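Local coordinates for protein CRISPR-associated endoribonuclease Cas6 1 (PDB 5YI6) that probably cleaves CRISPR transcripts into crRNAs as an RNA-binding endoribonuclease of prokaryotic antiviral defence, at residues 6-11 and 115-120; 56-61 and 80-85; 161-166 and 181-186. One frame throughout, in Å; residues are numbered along the deposited sequence.

In the fold
Interactions 1 and 2 belong to one five-stranded antiparallel sheet, their centres about 9 Å apart. Strand 5-12 pairs with 109-118 in interaction 1, and strand 78-85 pairs with the short strand 56-57 in interaction 2. Strands 5-12 and 78-85 are neighbours, joined for example by a probable hydrogen bond from L9 N to L81 O, so the two contacts touch. In sequence interaction 2 is nested inside the loop closed by interaction 1. Interaction 3 comes later, between helix 158-174 and edge strand 182-195 of a second sheet. Its centre is about 27 Å from that of interaction 1 and about 22 Å from that of interaction 2. This is consistent with two RAMP-type halves in Cas6.

Interaction 1: residues 6-11 and 115-120; sequences RIELEL and KAKILP. With PO4 (phosphate ion), chain G.
E8 and K117 face each other as an antiparallel hydrogen-bonded pair, each backbone N bonded to the other's O. Both side chains set CG anti to the backbone N (chi1 172° and 175°) and stay extended from there. They rise from the same side of the sheet, yet E8 OE1 stays 4.7 Å from K117 NZ. A water links the two ends, and a phosphate ion, probably from the crystallisation liquor, lies beside them. K117 NZ donates to phosphate O3 at 3.0 Å, and more weakly to O1. The water takes a bond from K117 NZ and gives one to E8 OE2. E8 OE1 lies 2.6 Å from phosphate O1, so an acid group there probably carries a proton. R63 forms a salt bridge with E8 OE2 and also bonds the phosphate.

E10 stands on the same side. Its OE1 rests on the aliphatic part of K115, 3.7 Å from CD, while the K115 amino end leads away. E10 OE2 is on the K117 side, 3.8 Å from K117 CB. E10 OE2 also lies 3.0 Å from phosphate O2.

At the other end L119 crosses the R6 chain at a slant. L119 N donates to R6 O. L119 CD1 touches R6 CD at 3.9 Å and also meets E8 CB. The R6 guanidinium continues to E223 and to the carbonyls of Y222 and V237. A water joins R6 N to L119 O.

I7, L9 and A116 point to the other face and form an apolar patch. L9 CD2 meets A116 CB at 4.0 Å. I7 CD1 comes loosely near the same methyl. Helix 88-101 covers these residues. A first strand held between antiparallel strands 78-85 and 109-118, with this helix on one face, is typical of the ferredoxin-like fold of Cas6 N-terminal domains.

Interaction 2: residues 56-61 and 80-85; sequences TFSLLQ and YLYISS. With PO4 (phosphate ion), chain H.
T56 and S84 exchange two backbone hydrogen bonds. T56 CG2 touches S84 OG at 3.4 Å. T56 OG1, anti to the backbone N (chi1 -174°), bonds F234 O, and S84 OG bonds E223 O. F57 and I83 form an antiparallel non-hydrogen-bonded pair, and F57 CB meets I83 CG1 at 4.1 Å. The F57 side chain packs on L27 and I31 of helix 23-35, and is about 7 Å from that of Y32, the probable proton acceptor.

At S58 the pairing changes. S58 N bonds Y82 O, but Y82 N bonds S58 OG (3.1 Å) instead of a carbonyl. S58 O is buried without a polar partner, 3.3 Å from L81 CD1. Strand 56-57 is outermost in the N-terminal sheet, consistent with the ferredoxin-like fold; between F57 and Q61 the register shifts by one residue.

L59 O takes bonds from S58 OG and Q61 NE2, on opposite faces of its carbonyl plane. L60 CD2 packs on L81 CB. Q61 and Y80 exchange two backbone bonds. Q61 CG sits at the Y82 ring edge, 3.7 Å from CE2. Y80 OH donates at 2.7 Å to O1 of a phosphate ion, probably from the crystallisation liquor, which K78 also bonds.

Interaction 3: residues 161-166 and 181-186; sequences NLKNNL and NFEFEV
K163 reaches from the helix to the start of the strand and forms a salt bridge with E183. Its NZ lies 3.0 Å from E183 OE1 and 3.1 Å from OE2, though both hydrogen bonds are weak. A third weak bond joins K163 NZ to N181 OD1, and a water bridges the same two atoms. A bend at chi3 (51°) brings the amino group there, with CE passing 3.2 Å from F182 O. Lower down, K163 CG touches the F182 ring, 3.9 Å from CE2. L166 CD2 meets the same ring at CE2, 3.7 Å away, its side chain crossing that of F182 at about a right angle. L162 CD2 packs on F184 CZ at 3.6 Å.

A second shell positions these groups. N181 ND2 donates to E183 OE2 from above the carboxylate plane. Y159 OH bonds E183 OE1, and K167 NZ donates to N181 OD1. The Y159 ring stacks with F184.

The segment of helix 158-174 packs across strand segment 182-186, their directions 143° apart. Strand 182-195 is outermost in its four-stranded sheet within this chain. Strand 201-213 flanks it there, and helix 215-224 packs on L166 and F182.

Interaction 1: residues 6-11 and 115-120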
loop_
_atom_site.group_PDB
_atom_site.type_symbol
_atom_site.label_atom_id
_atom_site.label_comp_id
_atom_site.label_asym_id
_atom_site.label_seq_id
_atom_site.Cartn_x
_atom_site.Cartn_y
_atom_site.Cartn_z
ATOM N N ARG A 6 -0.029 11.989 1.320
ATOM C CA ARG A 6 0.777 10.868 1.789
ATOM C C ARG A 6 1.381 11.230 3.142
ATOM O O ARG A 6 1.887 12.345 3.323
ATOM C CB ARG A 6 1.902 10.524 0.799
ATOM C CG ARG A 6 2.862 9.433 1.353
ATOM C CD ARG A 6 3.934 9.024 0.324
ATOM N NE ARG A 6 3.292 8.408 -0.855
ATOM C CZ ARG A 6 3.841 7.429 -1.574
ATOM N NH1 ARG A 6 5.051 6.960 -1.259
ATOM N NH2 ARG A 6 3.178 6.899 -2.611
ATOM N N ILE A 7 1.336 10.289 4.095
ATOM C CA ILE A 7 1.967 10.503 5.389
ATOM C C ILE A 7 2.865 9.317 5.716
ATOM O O ILE A 7 2.679 8.186 5.250
ATOM C CB ILE A 7 0.969 10.751 6.547
ATOM C CG1 ILE A 7 0.045 9.572 6.744
ATOM C CG2 ILE A 7 0.101 12.050 6.301
ATOM C CD1 ILE A 7 0.484 8.583 7.787
ATOM N N GLU A 8 3.880 9.618 6.479
ATOM C CA GLU A 8 4.756 8.640 7.107
ATOM C C GLU A 8 4.428 8.584 8.598
ATOM O O GLU A 8 4.718 9.531 9.338
ATOM C CB GLU A 8 6.197 9.073 6.869
ATOM C CG GLU A 8 7.207 8.199 7.666
ATOM C CD GLU A 8 8.582 8.814 7.644
ATOM O OE1 GLU A 8 8.960 9.508 8.619
ATOM O OE2 GLU A 8 9.278 8.605 6.638
ATOM N N LEU A 9 3.866 7.471 9.061
ATOM C CA LEU A 9 3.623 7.291 10.479
ATOM C C LEU A 9 4.903 6.800 11.108
ATOM O O LEU A 9 5.415 5.745 10.710
ATOM C CB LEU A 9 2.548 6.261 10.805
ATOM C CG LEU A 9 1.071 6.478 10.817
ATOM C CD1 LEU A 9 0.453 5.205 11.465
ATOM C CD2 LEU A 9 0.804 7.743 11.630
ATOM N N GLU A 10 5.386 7.547 12.105
ATOM C CA GLU A 10 6.596 7.177 12.825
ATOM C C GLU A 10 6.192 6.337 14.023
ATOM O O GLU A 10 5.501 6.832 14.921
ATOM C CB GLU A 10 7.335 8.454 13.264
ATOM C CG GLU A 10 7.578 9.382 12.066
ATOM C CD GLU A 10 8.390 10.642 12.408
ATOM O OE1 GLU A 10 8.726 10.855 13.586
ATOM O OE2 GLU A 10 8.668 11.415 11.482
ATOM N N LEU A 11 6.607 5.074 14.036
ATOM C CA LEU A 11 6.211 4.118 15.048
ATOM C C LEU A 11 7.407 3.781 15.930
ATOM O O LEU A 11 8.550 3.794 15.465
ATOM C CB LEU A 11 5.675 2.824 14.410
ATOM C CG LEU A 11 4.529 3.006 13.404
ATOM C CD1 LEU A 11 4.182 1.665 12.717
ATOM C CD2 LEU A 11 3.314 3.530 14.134
ATOM N N LYS A 115 4.225 10.339 15.621
ATOM C CA LYS A 115 4.020 11.523 14.781
ATOM C C LYS A 115 3.610 11.056 13.391
ATOM O O LYS A 115 3.865 9.908 13.009
ATOM C CB LYS A 115 5.298 12.362 14.629
ATOM C CG LYS A 115 6.041 12.709 15.884
ATOM C CD LYS A 115 7.240 13.567 15.565
ATOM C CE LYS A 115 8.021 13.888 16.861
ATOM N NZ LYS A 115 9.185 14.721 16.574
ATOM N N ALA A 116 3.052 11.972 12.603
ATOM C CA ALA A 116 2.768 11.669 11.206
ATOM C C ALA A 116 3.419 12.747 10.357
ATOM O O ALA A 116 2.968 13.903 10.355
ATOM C CB ALA A 116 1.246 11.621 10.943
ATOM N N LYS A 117 4.409 12.349 9.558
ATOM C CA LYS A 117 5.165 13.284 8.741
ATOM C C LYS A 117 4.463 13.449 7.395
ATOM O O LYS A 117 4.088 12.459 6.754
ATOM C CB LYS A 117 6.597 12.768 8.561
ATOM C CG LYS A 117 7.450 13.620 7.616
ATOM C CD LYS A 117 8.797 12.956 7.377
ATOM C CE LYS A 117 9.639 13.725 6.366
ATOM N NZ LYS A 117 10.966 13.015 6.147
ATOM N N ILE A 118 4.260 14.691 6.984
ATOM C CA ILE A 118 3.586 14.963 5.713
ATOM C C ILE A 118 4.580 14.837 4.566
ATOM O O ILE A 118 5.664 15.423 4.612
ATOM C CB ILE A 118 2.965 16.366 5.730
ATOM C CG1 ILE A 118 1.907 16.465 6.835
ATOM C CG2 ILE A 118 2.399 16.740 4.310
ATOM C CD1 ILE A 118 1.549 17.930 7.166
ATOM N N LEU A 119 4.217 14.080 3.523
ATOM C CA LEU A 119 5.102 13.857 2.378
ATOM C C LEU A 119 4.444 14.460 1.146
ATOM O O LEU A 119 3.577 13.816 0.516
ATOM C CB LEU A 119 5.378 12.364 2.172
ATOM C CG LEU A 119 6.068 11.728 3.391
ATOM C CD1 LEU A 119 6.214 10.214 3.247
ATOM C CD2 LEU A 119 7.439 12.345 3.573
ATOM N N PRO A 120 4.869 15.645 0.726
ATOM C CA PRO A 120 4.313 16.237 -0.490
ATOM C C PRO A 120 4.624 15.372 -1.697
ATOM O O PRO A 120 5.688 14.748 -1.795
ATOM C CB PRO A 120 5.032 17.591 -0.588
ATOM C CG PRO A 120 5.408 17.926 0.834
ATOM C CD PRO A 120 5.747 16.587 1.461
HETATM P P PO4 G . 12.072 11.271 9.414
HETATM O O1 PO4 G . 11.367 10.420 8.384
HETATM O O2 PO4 G . 11.546 11.098 10.791
HETATM O O3 PO4 G . 11.993 12.707 8.999
HETATM O O4 PO4 G . 13.519 10.802 9.455
HETATM O O HOH W 1 1.114 14.427 0.367
HETATM O O HOH W 2 10.681 10.490 4.945
#

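Interaction 2: residues 56-61 and 80-85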
loop_
_atom_site.group_PDB
_atom_site.type_symbol
_atom_site.label_atom_id
_atom_site.label_comp_id
_atom_site.label_asym_id
_atom_site.label_seq_id
_atom_site.Cartn_x
_atom_site.Cartn_y
_atom_site.Cartn_z
ATOM N N THR A 56 -3.835 3.346 -0.033
ATOM C CA THR A 56 -2.902 2.223 0.079
ATOM C C THR A 56 -1.974 2.455 1.270
ATOM O O THR A 56 -1.963 3.527 1.863
ATOM C CB THR A 56 -2.086 2.013 -1.217
ATOM O OG1 THR A 56 -1.286 0.816 -1.091
ATOM C CG2 THR A 56 -1.162 3.264 -1.535
ATOM N N PHE A 57 -1.205 1.416 1.644
ATOM C CA PHE A 57 -0.181 1.613 2.636
ATOM C C PHE A 57 0.941 0.618 2.364
ATOM O O PHE A 57 0.774 -0.373 1.627
ATOM C CB PHE A 57 -0.722 1.513 4.082
ATOM C CG PHE A 57 -1.554 0.272 4.365
ATOM C CD1 PHE A 57 -0.961 -0.875 4.923
ATOM C CD2 PHE A 57 -2.945 0.286 4.141
ATOM C CE1 PHE A 57 -1.745 -2.014 5.210
ATOM C CE2 PHE A 57 -3.733 -0.849 4.401
ATOM C CZ PHE A 57 -3.133 -1.995 4.958
ATOM N N SER A 58 2.087 0.908 2.955
ATOM C CA SER A 58 3.307 0.152 2.686
ATOM C C SER A 58 3.427 -1.020 3.668
ATOM O O SER A 58 2.637 -1.175 4.596
ATOM C CB SER A 58 4.529 1.084 2.831
ATOM O OG SER A 58 4.734 1.406 4.206
ATOM N N LEU A 59 4.453 -1.856 3.447
ATOM C CA LEU A 59 4.957 -2.704 4.513
ATOM C C LEU A 59 5.592 -1.820 5.590
ATOM O O LEU A 59 5.958 -0.671 5.330
ATOM C CB LEU A 59 6.012 -3.664 3.983
ATOM C CG LEU A 59 5.671 -4.464 2.723
ATOM C CD1 LEU A 59 6.892 -5.289 2.276
ATOM C CD2 LEU A 59 4.536 -5.323 3.046
ATOM N N LEU A 60 5.804 -2.401 6.775
ATOM C CA LEU A 60 6.577 -1.702 7.809
ATOM C C LEU A 60 8.016 -1.579 7.344
ATOM O O LEU A 60 8.625 -2.563 6.917
ATOM C CB LEU A 60 6.498 -2.454 9.145
ATOM C CG LEU A 60 5.106 -2.442 9.811
ATOM C CD1 LEU A 60 5.004 -3.449 10.989
ATOM C CD2 LEU A 60 4.707 -1.010 10.300
ATOM N N GLN A 61 8.554 -0.372 7.386
ATOM C CA GLN A 61 9.913 -0.124 6.932
ATOM C C GLN A 61 10.818 0.071 8.136
ATOM O O GLN A 61 10.477 0.814 9.056
ATOM C CB GLN A 61 9.987 1.137 6.057
ATOM C CG GLN A 61 8.975 1.125 4.856
ATOM C CD GLN A 61 9.347 0.150 3.750
ATOM O OE1 GLN A 61 10.484 0.160 3.277
ATOM N NE2 GLN A 61 8.376 -0.690 3.305
ATOM N N TYR A 80 8.519 2.585 10.234
ATOM C CA TYR A 80 7.828 3.645 9.501
ATOM C C TYR A 80 6.754 3.000 8.644
ATOM O O TYR A 80 7.033 2.032 7.945
ATOM C CB TYR A 80 8.811 4.422 8.623
ATOM C CG TYR A 80 9.855 5.067 9.519
ATOM C CD1 TYR A 80 9.649 6.350 10.025
ATOM C CD2 TYR A 80 10.998 4.373 9.899
ATOM C CE1 TYR A 80 10.587 6.952 10.846
ATOM C CE2 TYR A 80 11.915 4.948 10.767
ATOM C CZ TYR A 80 11.705 6.233 11.215
ATOM O OH TYR A 80 12.617 6.837 12.043
ATOM N N LEU A 81 5.549 3.567 8.665
ATOM C CA LEU A 81 4.446 3.037 7.867
ATOM C C LEU A 81 3.955 4.176 6.980
ATOM O O LEU A 81 3.558 5.217 7.486
ATOM C CB LEU A 81 3.333 2.499 8.783
ATOM C CG LEU A 81 2.008 2.098 8.121
ATOM C CD1 LEU A 81 2.295 0.908 7.185
ATOM C CD2 LEU A 81 0.960 1.758 9.170
ATOM N N TYR A 82 3.981 3.983 5.669
ATOM C CA TYR A 82 3.531 5.019 4.732
ATOM C C TYR A 82 2.086 4.720 4.362
ATOM O O TYR A 82 1.750 3.564 4.100
ATOM C CB TYR A 82 4.390 5.033 3.461
ATOM C CG TYR A 82 5.812 5.341 3.827
ATOM C CD1 TYR A 82 6.263 6.649 3.839
ATOM C CD2 TYR A 82 6.665 4.333 4.314
ATOM C CE1 TYR A 82 7.573 6.963 4.257
ATOM C CE2 TYR A 82 7.972 4.636 4.734
ATOM C CZ TYR A 82 8.411 5.959 4.705
ATOM O OH TYR A 82 9.696 6.277 5.134
ATOM N N ILE A 83 1.238 5.770 4.334
ATOM C CA ILE A 83 -0.182 5.631 4.017
ATOM C C ILE A 83 -0.538 6.785 3.093
ATOM O O ILE A 83 -0.103 7.917 3.322
ATOM C CB ILE A 83 -1.096 5.700 5.263
ATOM C CG1 ILE A 83 -0.561 4.833 6.417
ATOM C CG2 ILE A 83 -2.539 5.297 4.874
ATOM C CD1 ILE A 83 -1.430 4.870 7.749
ATOM N N SER A 84 -1.307 6.504 2.044
ATOM C CA SER A 84 -1.608 7.588 1.103
ATOM C C SER A 84 -2.976 7.377 0.469
ATOM O O SER A 84 -3.470 6.248 0.352
ATOM C CB SER A 84 -0.558 7.712 -0.004
ATOM O OG SER A 84 -0.524 6.530 -0.804
ATOM N N SER A 85 -3.549 8.487 -0.004
ATOM C CA SER A 85 -4.827 8.409 -0.705
ATOM C C SER A 85 -4.959 9.621 -1.620
ATOM O O SER A 85 -4.478 10.711 -1.272
ATOM C CB SER A 85 -5.999 8.376 0.290
ATOM O OG SER A 85 -7.253 8.367 -0.403
HETATM P P PO4 H . 13.021 10.192 13.705
HETATM O O1 PO4 H . 12.338 9.463 12.551
HETATM O O2 PO4 H . 12.767 11.683 13.678
HETATM O O3 PO4 H . 14.518 9.952 13.576
HETATM O O4 PO4 H . 12.501 9.630 15.013
#

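Interaction 3: residues 161-166 and 181-186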
loop_
_atom_site.group_PDB
_atom_site.type_symbol
_atom_site.label_atom_id
_atom_site.label_comp_id
_atom_site.label_asym_id
_atom_site.label_seq_id
_atom_site.Cartn_x
_atom_site.Cartn_y
_atom_site.Cartn_z
ATOM N N ASN A 161 -3.103 -4.852 -18.299
ATOM C CA ASN A 161 -3.999 -4.999 -17.158
ATOM C C ASN A 161 -3.640 -4.030 -16.034
ATOM O O ASN A 161 -4.535 -3.487 -15.379
ATOM C CB ASN A 161 -4.014 -6.436 -16.664
ATOM C CG ASN A 161 -4.956 -7.295 -17.497
ATOM O OD1 ASN A 161 -5.067 -7.089 -18.706
ATOM N ND2 ASN A 161 -5.635 -8.233 -16.870
ATOM N N LEU A 162 -2.342 -3.781 -15.820
ATOM C CA LEU A 162 -1.931 -2.772 -14.828
ATOM C C LEU A 162 -2.414 -1.375 -15.243
ATOM O O LEU A 162 -2.949 -0.607 -14.419
ATOM C CB LEU A 162 -0.402 -2.798 -14.658
ATOM C CG LEU A 162 0.088 -1.951 -13.451
ATOM C CD1 LEU A 162 -0.364 -2.657 -12.145
ATOM C CD2 LEU A 162 1.597 -1.768 -13.463
ATOM N N LYS A 163 -2.229 -1.025 -16.527
ATOM C CA LYS A 163 -2.700 0.280 -17.002
ATOM C C LYS A 163 -4.221 0.413 -16.879
ATOM O O LYS A 163 -4.734 1.436 -16.422
ATOM C CB LYS A 163 -2.265 0.497 -18.452
ATOM C CG LYS A 163 -0.730 0.706 -18.598
ATOM C CD LYS A 163 -0.317 0.788 -20.055
ATOM C CE LYS A 163 -1.163 1.790 -20.805
ATOM N NZ LYS A 163 -0.623 1.963 -22.171
ATOM N N ASN A 164 -4.953 -0.600 -17.323
ATOM C CA ASN A 164 -6.405 -0.504 -17.333
ATOM C C ASN A 164 -6.965 -0.514 -15.927
ATOM O O ASN A 164 -7.966 0.160 -15.657
ATOM C CB ASN A 164 -7.005 -1.624 -18.164
ATOM C CG ASN A 164 -6.765 -1.408 -19.642
ATOM O OD1 ASN A 164 -6.705 -0.257 -20.086
ATOM N ND2 ASN A 164 -6.650 -2.491 -20.411
ATOM N N ASN A 165 -6.331 -1.242 -15.017
ATOM C CA ASN A 165 -6.744 -1.138 -13.632
ATOM C C ASN A 165 -6.636 0.310 -13.155
ATOM O O ASN A 165 -7.568 0.837 -12.529
ATOM C CB ASN A 165 -5.880 -2.049 -12.751
ATOM C CG ASN A 165 -6.060 -1.732 -11.279
ATOM O OD1 ASN A 165 -5.404 -0.831 -10.736
ATOM N ND2 ASN A 165 -6.974 -2.436 -10.644
ATOM N N LEU A 166 -5.500 0.976 -13.454
ATOM C CA LEU A 166 -5.335 2.342 -12.954
ATOM C C LEU A 166 -6.365 3.281 -13.568
ATOM O O LEU A 166 -6.933 4.126 -12.876
ATOM C CB LEU A 166 -3.922 2.876 -13.237
ATOM C CG LEU A 166 -3.559 4.130 -12.405
ATOM C CD1 LEU A 166 -3.557 3.765 -10.923
ATOM C CD2 LEU A 166 -2.225 4.741 -12.824
ATOM N N ASN A 181 -3.058 8.774 -20.279
ATOM C CA ASN A 181 -2.357 7.540 -20.526
ATOM C C ASN A 181 -0.988 7.624 -19.863
ATOM O O ASN A 181 -0.502 8.707 -19.528
ATOM C CB ASN A 181 -2.241 7.265 -22.030
ATOM C CG ASN A 181 -1.617 5.924 -22.316
ATOM O OD1 ASN A 181 -2.116 4.895 -21.872
ATOM N ND2 ASN A 181 -0.543 5.917 -23.107
ATOM N N PHE A 182 -0.411 6.461 -19.610
ATOM C CA PHE A 182 0.980 6.405 -19.199
ATOM C C PHE A 182 1.566 5.113 -19.738
ATOM O O PHE A 182 0.847 4.233 -20.227
ATOM C CB PHE A 182 1.123 6.514 -17.667
ATOM C CG PHE A 182 0.826 5.226 -16.927
ATOM C CD1 PHE A 182 1.861 4.467 -16.391
ATOM C CD2 PHE A 182 -0.489 4.792 -16.728
ATOM C CE1 PHE A 182 1.597 3.296 -15.695
ATOM C CE2 PHE A 182 -0.754 3.629 -16.011
ATOM C CZ PHE A 182 0.285 2.872 -15.510
ATOM N N GLU A 183 2.900 5.015 -19.671
ATOM C CA GLU A 183 3.632 3.815 -20.057
ATOM C C GLU A 183 4.717 3.575 -19.016
ATOM O O GLU A 183 5.011 4.443 -18.188
ATOM C CB GLU A 183 4.254 3.952 -21.457
ATOM C CG GLU A 183 3.277 4.449 -22.532
ATOM C CD GLU A 183 2.252 3.402 -22.961
ATOM O OE1 GLU A 183 2.374 2.211 -22.581
ATOM O OE2 GLU A 183 1.339 3.771 -23.736
ATOM N N PHE A 184 5.301 2.382 -19.059
ATOM C CA PHE A 184 6.331 2.076 -18.093
ATOM C C PHE A 184 7.271 1.014 -18.623
ATOM O O PHE A 184 6.970 0.288 -19.572
ATOM C CB PHE A 184 5.729 1.661 -16.735
ATOM C CG PHE A 184 4.945 0.381 -16.742
ATOM C CD1 PHE A 184 5.515 -0.812 -16.318
ATOM C CD2 PHE A 184 3.586 0.390 -17.076
ATOM C CE1 PHE A 184 4.742 -1.999 -16.282
ATOM C CE2 PHE A 184 2.819 -0.769 -17.030
ATOM C CZ PHE A 184 3.389 -1.977 -16.630
ATOM N N GLU A 185 8.418 0.915 -17.961
ATOM C CA GLU A 185 9.391 -0.115 -18.273
ATOM C C GLU A 185 9.839 -0.722 -16.957
ATOM O O GLU A 185 10.320 -0.005 -16.070
ATOM C CB GLU A 185 10.584 0.443 -19.044
ATOM C CG GLU A 185 11.633 -0.622 -19.300
ATOM C CD GLU A 185 12.902 -0.070 -19.940
ATOM O OE1 GLU A 185 12.927 1.136 -20.291
ATOM O OE2 GLU A 185 13.872 -0.851 -20.085
ATOM N N VAL A 186 9.670 -2.030 -16.837
ATOM C CA VAL A 186 10.068 -2.752 -15.636
ATOM C C VAL A 186 11.581 -2.907 -15.657
ATOM O O VAL A 186 12.145 -3.478 -16.598
ATOM C CB VAL A 186 9.371 -4.120 -15.558
ATOM C CG1 VAL A 186 9.813 -4.898 -14.287
ATOM C CG2 VAL A 186 7.878 -3.933 -15.587
HETATM O O HOH W 3 -2.365 2.717 -24.106
#